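Local coordinates for protein 2-amino-4-hydroxy-6-hydroxymethyldihydropteridine pyrophosphokinase (Haemophilus influenzae, PDB 1CBK) that probably catalyses the transfer of pyrophosphate from ATP to 6-hydroxymethyl-7,8-dihydropterin, a step of folate biosynthesis, at residues K44-N56 / V84-L96. Sequence-based numbering, arbitrary orientation.
Sequences KPLGPQDQPDYVN and VRLRRWGERTLDL. With ROI (7,8-dihydro-7,7-dimethyl-6-hydroxypterin), chain D; SO4 (sulfate ion), chain C.
The Gln51 amide ties the two loops together: NE2 gives one hydrogen to Trp89 O across the contact (3.0 Å) and the other to Pro48 O of its own loop, so both N-H groups are used. With CG set between backbone N and carbonyl carbon (chi1 66°), the extended chain carries the amide to both carbonyls. At the outer end Arg87 is shared by two acids. Its NH1 and NH2 both grip Asp50 OD1, NH2 at 2.9 Å and from above the carboxylate, whose plane stands 69° from the guanidinium; NE and NH2 reach Glu91 OE1 and OE2 side-on. All three guanidinium nitrogens are thus engaged, and the two carboxylates probably share one positive charge. Pro48 lies against both Arg87 and Trp89, its CD 3.5 Å from Trp89 CB, offering a rigid apolar surface, while Gly47, at a positive phi that suits glycine, brings its backbone close to Trp89 O.

Deeper in, Arg92 NE and NH2 both donate to Gly90 O, and NE also makes a bent bond to Tyr54 OH (3.3 Å, 136°). NH1 meets Asp95 OD2, and NH1 and NH2 hold a sulfate that also accepts from Trp89 N, an arrangement suited to an anion. One face of the Tyr54 ring lies against the bound pterin analogue, whose C8A is 3.5 Å above the ring centre. The polar atoms of the pterin are met by Asn56, whose OD1 accepts from N3 and ND2 donates to O4 (2.8 Å). Leu46 N and O serve N1 and N8, and Lys44 O accepts from N2. The loops therefore supply much of the pterin pocket, which Gly9, Ser43, Arg121 and Phe123 complete, where strands 54-63 and 95-101 begin on either side of strand 2-10, with helix 122-131 touching Leu46 and Asn56, and helices 15-27 and 67-80 packing against Val55 and Leu96.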
loop_
_atom_site.group_PDB
_atom_site.type_symbol
_atom_site.label_atom_id
_atom_site.label_comp_id
_atom_site.label_asym_id
_atom_site.label_seq_id
_atom_site.Cartn_x
_atom_site.Cartn_y
_atom_site.Cartn_z
ATOM N N LYS A 44 -6.789 13.892 -2.928
ATOM C CA LYS A 44 -7.552 13.117 -3.893
ATOM C C LYS A 44 -7.688 11.723 -3.327
ATOM O O LYS A 44 -6.733 11.186 -2.742
ATOM C CB LYS A 44 -6.760 13.072 -5.198
ATOM C CG LYS A 44 -7.412 12.308 -6.327
ATOM C CD LYS A 44 -6.510 12.248 -7.560
ATOM C CE LYS A 44 -7.338 12.008 -8.821
ATOM N NZ LYS A 44 -6.499 11.785 -10.035
ATOM N N PRO A 45 -8.866 11.098 -3.467
ATOM C CA PRO A 45 -9.053 9.744 -2.941
ATOM C C PRO A 45 -8.127 8.691 -3.560
ATOM O O PRO A 45 -7.818 8.751 -4.749
ATOM C CB PRO A 45 -10.492 9.422 -3.333
ATOM C CG PRO A 45 -11.134 10.730 -3.409
ATOM C CD PRO A 45 -10.111 11.592 -4.073
ATOM N N LEU A 46 -7.628 7.786 -2.724
ATOM C CA LEU A 46 -6.844 6.654 -3.187
ATOM C C LEU A 46 -7.937 5.565 -3.220
ATOM O O LEU A 46 -8.437 5.142 -2.175
ATOM C CB LEU A 46 -5.735 6.268 -2.178
ATOM C CG LEU A 46 -5.044 4.922 -2.483
ATOM C CD1 LEU A 46 -4.364 4.970 -3.891
ATOM C CD2 LEU A 46 -4.035 4.595 -1.381
ATOM N N GLY A 47 -8.346 5.156 -4.417
ATOM C CA GLY A 47 -9.393 4.155 -4.540
ATOM C C GLY A 47 -10.391 4.638 -5.575
ATOM O O GLY A 47 -10.009 5.393 -6.483
ATOM N N PRO A 48 -11.653 4.163 -5.528
ATOM C CA PRO A 48 -12.689 4.588 -6.481
ATOM C C PRO A 48 -12.684 6.129 -6.469
ATOM O O PRO A 48 -12.515 6.743 -5.405
ATOM C CB PRO A 48 -13.978 4.069 -5.848
ATOM C CG PRO A 48 -13.543 2.876 -5.071
ATOM C CD PRO A 48 -12.165 3.168 -4.563
ATOM N N GLN A 49 -12.839 6.753 -7.634
ATOM C CA GLN A 49 -12.803 8.215 -7.700
ATOM C C GLN A 49 -14.122 8.917 -7.457
ATOM O O GLN A 49 -14.151 10.132 -7.286
ATOM C CB GLN A 49 -12.162 8.682 -9.004
ATOM C CG GLN A 49 -10.679 8.346 -9.085
ATOM C CD GLN A 49 -9.894 8.983 -7.965
ATOM O OE1 GLN A 49 -9.735 10.199 -7.920
ATOM N NE2 GLN A 49 -9.424 8.169 -7.031
ATOM N N ASP A 50 -15.202 8.140 -7.424
ATOM C CA ASP A 50 -16.535 8.687 -7.181
ATOM C C ASP A 50 -16.858 8.819 -5.678
ATOM O O ASP A 50 -17.909 8.363 -5.202
ATOM C CB ASP A 50 -17.609 7.843 -7.909
ATOM C CG ASP A 50 -17.597 6.379 -7.516
ATOM O OD1 ASP A 50 -16.652 5.927 -6.832
ATOM O OD2 ASP A 50 -18.551 5.663 -7.902
ATOM N N GLN A 51 -15.925 9.407 -4.926
ATOM C CA GLN A 51 -16.117 9.615 -3.483
ATOM C C GLN A 51 -15.517 10.974 -3.174
ATOM O O GLN A 51 -14.733 11.501 -3.981
ATOM C CB GLN A 51 -15.451 8.509 -2.652
ATOM C CG GLN A 51 -13.946 8.458 -2.730
ATOM C CD GLN A 51 -13.383 7.315 -1.894
ATOM O OE1 GLN A 51 -13.705 7.182 -0.712
ATOM N NE2 GLN A 51 -12.582 6.461 -2.522
ATOM N N PRO A 52 -15.913 11.593 -2.048
ATOM C CA PRO A 52 -15.330 12.907 -1.779
ATOM C C PRO A 52 -13.829 12.855 -1.464
ATOM O O PRO A 52 -13.297 11.808 -1.064
ATOM C CB PRO A 52 -16.132 13.398 -0.564
ATOM C CG PRO A 52 -17.431 12.598 -0.633
ATOM C CD PRO A 52 -16.953 11.251 -1.049
ATOM N N ASP A 53 -13.162 13.985 -1.648
ATOM C CA ASP A 53 -11.750 14.104 -1.320
ATOM C C ASP A 53 -11.638 13.915 0.191
ATOM O O ASP A 53 -12.549 14.289 0.947
ATOM C CB ASP A 53 -11.244 15.499 -1.663
ATOM C CG ASP A 53 -10.969 15.688 -3.148
ATOM O OD1 ASP A 53 -11.058 14.712 -3.925
ATOM O OD2 ASP A 53 -10.645 16.835 -3.519
ATOM N N TYR A 54 -10.492 13.407 0.636
ATOM C CA TYR A 54 -10.260 13.166 2.053
ATOM C C TYR A 54 -9.586 14.321 2.731
ATOM O O TYR A 54 -9.006 15.184 2.060
ATOM C CB TYR A 54 -9.351 11.952 2.223
ATOM C CG TYR A 54 -10.052 10.633 2.061
ATOM C CD1 TYR A 54 -10.407 10.148 0.789
ATOM C CD2 TYR A 54 -10.360 9.866 3.175
ATOM C CE1 TYR A 54 -11.059 8.903 0.658
ATOM C CE2 TYR A 54 -11.008 8.634 3.052
ATOM C CZ TYR A 54 -11.350 8.159 1.805
ATOM O OH TYR A 54 -11.976 6.952 1.741
ATOM N N VAL A 55 -9.718 14.374 4.059
ATOM C CA VAL A 55 -9.000 15.363 4.876
ATOM C C VAL A 55 -8.089 14.441 5.729
ATOM O O VAL A 55 -8.572 13.464 6.338
ATOM C CB VAL A 55 -9.912 16.270 5.738
ATOM C CG1 VAL A 55 -9.051 17.249 6.564
ATOM C CG2 VAL A 55 -10.831 17.087 4.836
ATOM N N ASN A 56 -6.779 14.697 5.659
ATOM C CA ASN A 56 -5.768 13.893 6.329
ATOM C C ASN A 56 -4.837 14.664 7.250
ATOM O O ASN A 56 -4.574 15.837 7.038
ATOM C CB ASN A 56 -4.888 13.183 5.282
ATOM C CG ASN A 56 -5.599 12.032 4.598
ATOM O OD1 ASN A 56 -5.996 12.137 3.443
ATOM N ND2 ASN A 56 -5.722 10.917 5.291
ATOM N N VAL A 84 -18.417 4.986 10.369
ATOM C CA VAL A 84 -19.173 4.346 9.309
ATOM C C VAL A 84 -18.294 4.268 8.039
ATOM O O VAL A 84 -17.642 5.258 7.672
ATOM C CB VAL A 84 -20.448 5.193 8.974
ATOM C CG1 VAL A 84 -21.009 4.831 7.607
ATOM C CG2 VAL A 84 -21.495 5.011 10.052
ATOM N N ARG A 85 -18.301 3.110 7.370
ATOM C CA ARG A 85 -17.562 2.910 6.121
ATOM C C ARG A 85 -18.597 2.402 5.123
ATOM O O ARG A 85 -19.200 1.350 5.359
ATOM C CB ARG A 85 -16.480 1.838 6.285
ATOM C CG ARG A 85 -15.457 1.793 5.141
ATOM C CD ARG A 85 -14.667 0.503 5.164
ATOM N NE ARG A 85 -15.371 -0.541 4.421
ATOM C CZ ARG A 85 -15.259 -1.844 4.659
ATOM N NH1 ARG A 85 -14.497 -2.271 5.652
ATOM N NH2 ARG A 85 -15.932 -2.720 3.924
ATOM N N LEU A 86 -18.764 3.096 4.000
ATOM C CA LEU A 86 -19.769 2.718 2.998
ATOM C C LEU A 86 -19.430 1.588 2.015
ATOM O O LEU A 86 -20.332 0.997 1.418
ATOM C CB LEU A 86 -20.218 3.954 2.223
ATOM C CG LEU A 86 -20.725 5.133 3.056
ATOM C CD1 LEU A 86 -21.198 6.234 2.132
ATOM C CD2 LEU A 86 -21.850 4.697 4.002
ATOM N N ARG A 87 -18.142 1.307 1.829
ATOM C CA ARG A 87 -17.671 0.255 0.896
ATOM C C ARG A 87 -16.162 0.135 1.047
ATOM O O ARG A 87 -15.526 1.062 1.534
ATOM C CB ARG A 87 -17.996 0.650 -0.563
ATOM C CG ARG A 87 -17.666 2.105 -0.878
ATOM C CD ARG A 87 -17.660 2.360 -2.366
ATOM N NE ARG A 87 -17.679 3.788 -2.665
ATOM C CZ ARG A 87 -17.474 4.300 -3.871
ATOM N NH1 ARG A 87 -17.296 3.494 -4.916
ATOM N NH2 ARG A 87 -17.473 5.618 -4.031
ATOM N N ARG A 88 -15.589 -1.005 0.662
ATOM C CA ARG A 88 -14.128 -1.162 0.722
ATOM C C ARG A 88 -13.508 -0.129 -0.235
ATOM O O ARG A 88 -14.027 0.119 -1.318
ATOM C CB ARG A 88 -13.665 -2.559 0.323
ATOM C CG ARG A 88 -12.175 -2.747 0.611
ATOM C CD ARG A 88 -11.618 -4.034 0.031
ATOM N NE ARG A 88 -12.092 -5.227 0.729
ATOM C CZ ARG A 88 -11.837 -6.479 0.345
ATOM N NH1 ARG A 88 -11.134 -6.733 -0.755
ATOM N NH2 ARG A 88 -12.307 -7.487 1.061
ATOM N N TRP A 89 -12.420 0.484 0.204
ATOM C CA TRP A 89 -11.719 1.541 -0.522
ATOM C C TRP A 89 -12.568 2.779 -0.714
ATOM O O TRP A 89 -12.124 3.719 -1.388
ATOM C CB TRP A 89 -11.205 1.079 -1.896
ATOM C CG TRP A 89 -10.308 -0.081 -1.858
ATOM C CD1 TRP A 89 -10.600 -1.343 -2.260
ATOM C CD2 TRP A 89 -8.939 -0.094 -1.439
ATOM N NE1 TRP A 89 -9.488 -2.150 -2.132
ATOM C CE2 TRP A 89 -8.450 -1.401 -1.624
ATOM C CE3 TRP A 89 -8.066 0.882 -0.932
ATOM C CZ2 TRP A 89 -7.138 -1.773 -1.331
ATOM C CZ3 TRP A 89 -6.744 0.514 -0.637
ATOM C CH2 TRP A 89 -6.300 -0.804 -0.841
ATOM N N GLY A 90 -13.747 2.816 -0.096
ATOM C CA GLY A 90 -14.617 3.973 -0.258
ATOM C C GLY A 90 -14.755 4.872 0.966
ATOM O O GLY A 90 -13.908 4.858 1.869
ATOM N N GLU A 91 -15.892 5.572 1.021
ATOM C CA GLU A 91 -16.225 6.527 2.079
ATOM C C GLU A 91 -16.187 6.017 3.529
ATOM O O GLU A 91 -16.707 4.963 3.836
ATOM C CB GLU A 91 -17.599 7.148 1.802
ATOM C CG GLU A 91 -17.784 7.752 0.406
ATOM C CD GLU A 91 -18.241 6.750 -0.666
ATOM O OE1 GLU A 91 -18.297 5.522 -0.427
ATOM O OE2 GLU A 91 -18.554 7.219 -1.783
ATOM N N ARG A 92 -15.622 6.820 4.425
ATOM C CA ARG A 92 -15.547 6.476 5.845
ATOM C C ARG A 92 -15.530 7.796 6.626
ATOM O O ARG A 92 -14.891 8.762 6.206
ATOM C CB ARG A 92 -14.266 5.691 6.142
ATOM C CG ARG A 92 -12.996 6.521 5.854
ATOM C CD ARG A 92 -11.851 5.666 5.407
ATOM N NE ARG A 92 -12.247 4.857 4.267
ATOM C CZ ARG A 92 -12.063 3.545 4.206
ATOM N NH1 ARG A 92 -11.446 2.913 5.208
ATOM N NH2 ARG A 92 -12.466 2.874 3.134
ATOM N N THR A 93 -16.219 7.830 7.757
ATOM C CA THR A 93 -16.255 9.029 8.581
ATOM C C THR A 93 -14.927 9.264 9.311
ATOM O O THR A 93 -14.588 10.402 9.619
ATOM C CB THR A 93 -17.400 8.959 9.604
ATOM O OG1 THR A 93 -17.257 7.766 10.373
ATOM C CG2 THR A 93 -18.782 8.937 8.900
ATOM N N LEU A 94 -14.179 8.194 9.588
ATOM C CA LEU A 94 -12.902 8.305 10.295
ATOM C C LEU A 94 -12.091 7.010 10.331
ATOM O O LEU A 94 -12.639 5.928 10.527
ATOM C CB LEU A 94 -13.144 8.737 11.766
ATOM C CG LEU A 94 -11.922 8.876 12.700
ATOM C CD1 LEU A 94 -11.198 10.191 12.399
ATOM C CD2 LEU A 94 -12.370 8.839 14.152
ATOM N N ASP A 95 -10.783 7.148 10.159
ATOM C CA ASP A 95 -9.838 6.037 10.262
ATOM C C ASP A 95 -8.653 6.576 11.076
ATOM O O ASP A 95 -8.152 7.652 10.772
ATOM C CB ASP A 95 -9.308 5.591 8.883
ATOM C CG ASP A 95 -10.006 4.358 8.346
ATOM O OD1 ASP A 95 -10.914 3.834 9.007
ATOM O OD2 ASP A 95 -9.643 3.909 7.244
ATOM N N LEU A 96 -8.279 5.855 12.133
ATOM C CA LEU A 96 -7.137 6.189 12.993
ATOM C C LEU A 96 -6.187 5.014 12.804
ATOM O O LEU A 96 -6.600 3.873 12.967
ATOM C CB LEU A 96 -7.556 6.274 14.470
ATOM C CG LEU A 96 -8.584 7.369 14.782
ATOM C CD1 LEU A 96 -8.861 7.412 16.284
ATOM C CD2 LEU A 96 -8.061 8.712 14.284
HETATM N N1 ROI D . -7.603 8.317 0.256
HETATM C C2 ROI D . -7.124 9.473 0.833
HETATM N N2 ROI D . -6.801 10.503 0.006
HETATM N N3 ROI D . -6.966 9.620 2.171
HETATM C C4 ROI D . -7.256 8.626 3.038
HETATM O O4 ROI D . -7.154 8.763 4.268
HETATM C C4A ROI D . -7.711 7.373 2.509
HETATM N N5 ROI D . -7.981 6.383 3.307
HETATM C C6 ROI D . -8.429 5.151 2.875
HETATM C C7 ROI D . -8.453 4.859 1.351
HETATM C C16 ROI D . -7.177 4.036 0.920
HETATM C C15 ROI D . -9.755 4.153 0.949
HETATM N N8 ROI D . -8.349 6.103 0.528
HETATM C C8A ROI D . -7.878 7.295 1.048
HETATM O O9 ROI D . -8.774 4.340 3.793
HETATM S S SO4 C . -11.043 -0.563 3.691
HETATM O O1 SO4 C . -9.714 -1.118 3.041
HETATM O O2 SO4 C . -10.708 0.179 5.106
HETATM O O3 SO4 C . -11.607 0.378 2.688
HETATM O O4 SO4 C . -12.098 -1.749 4.004
#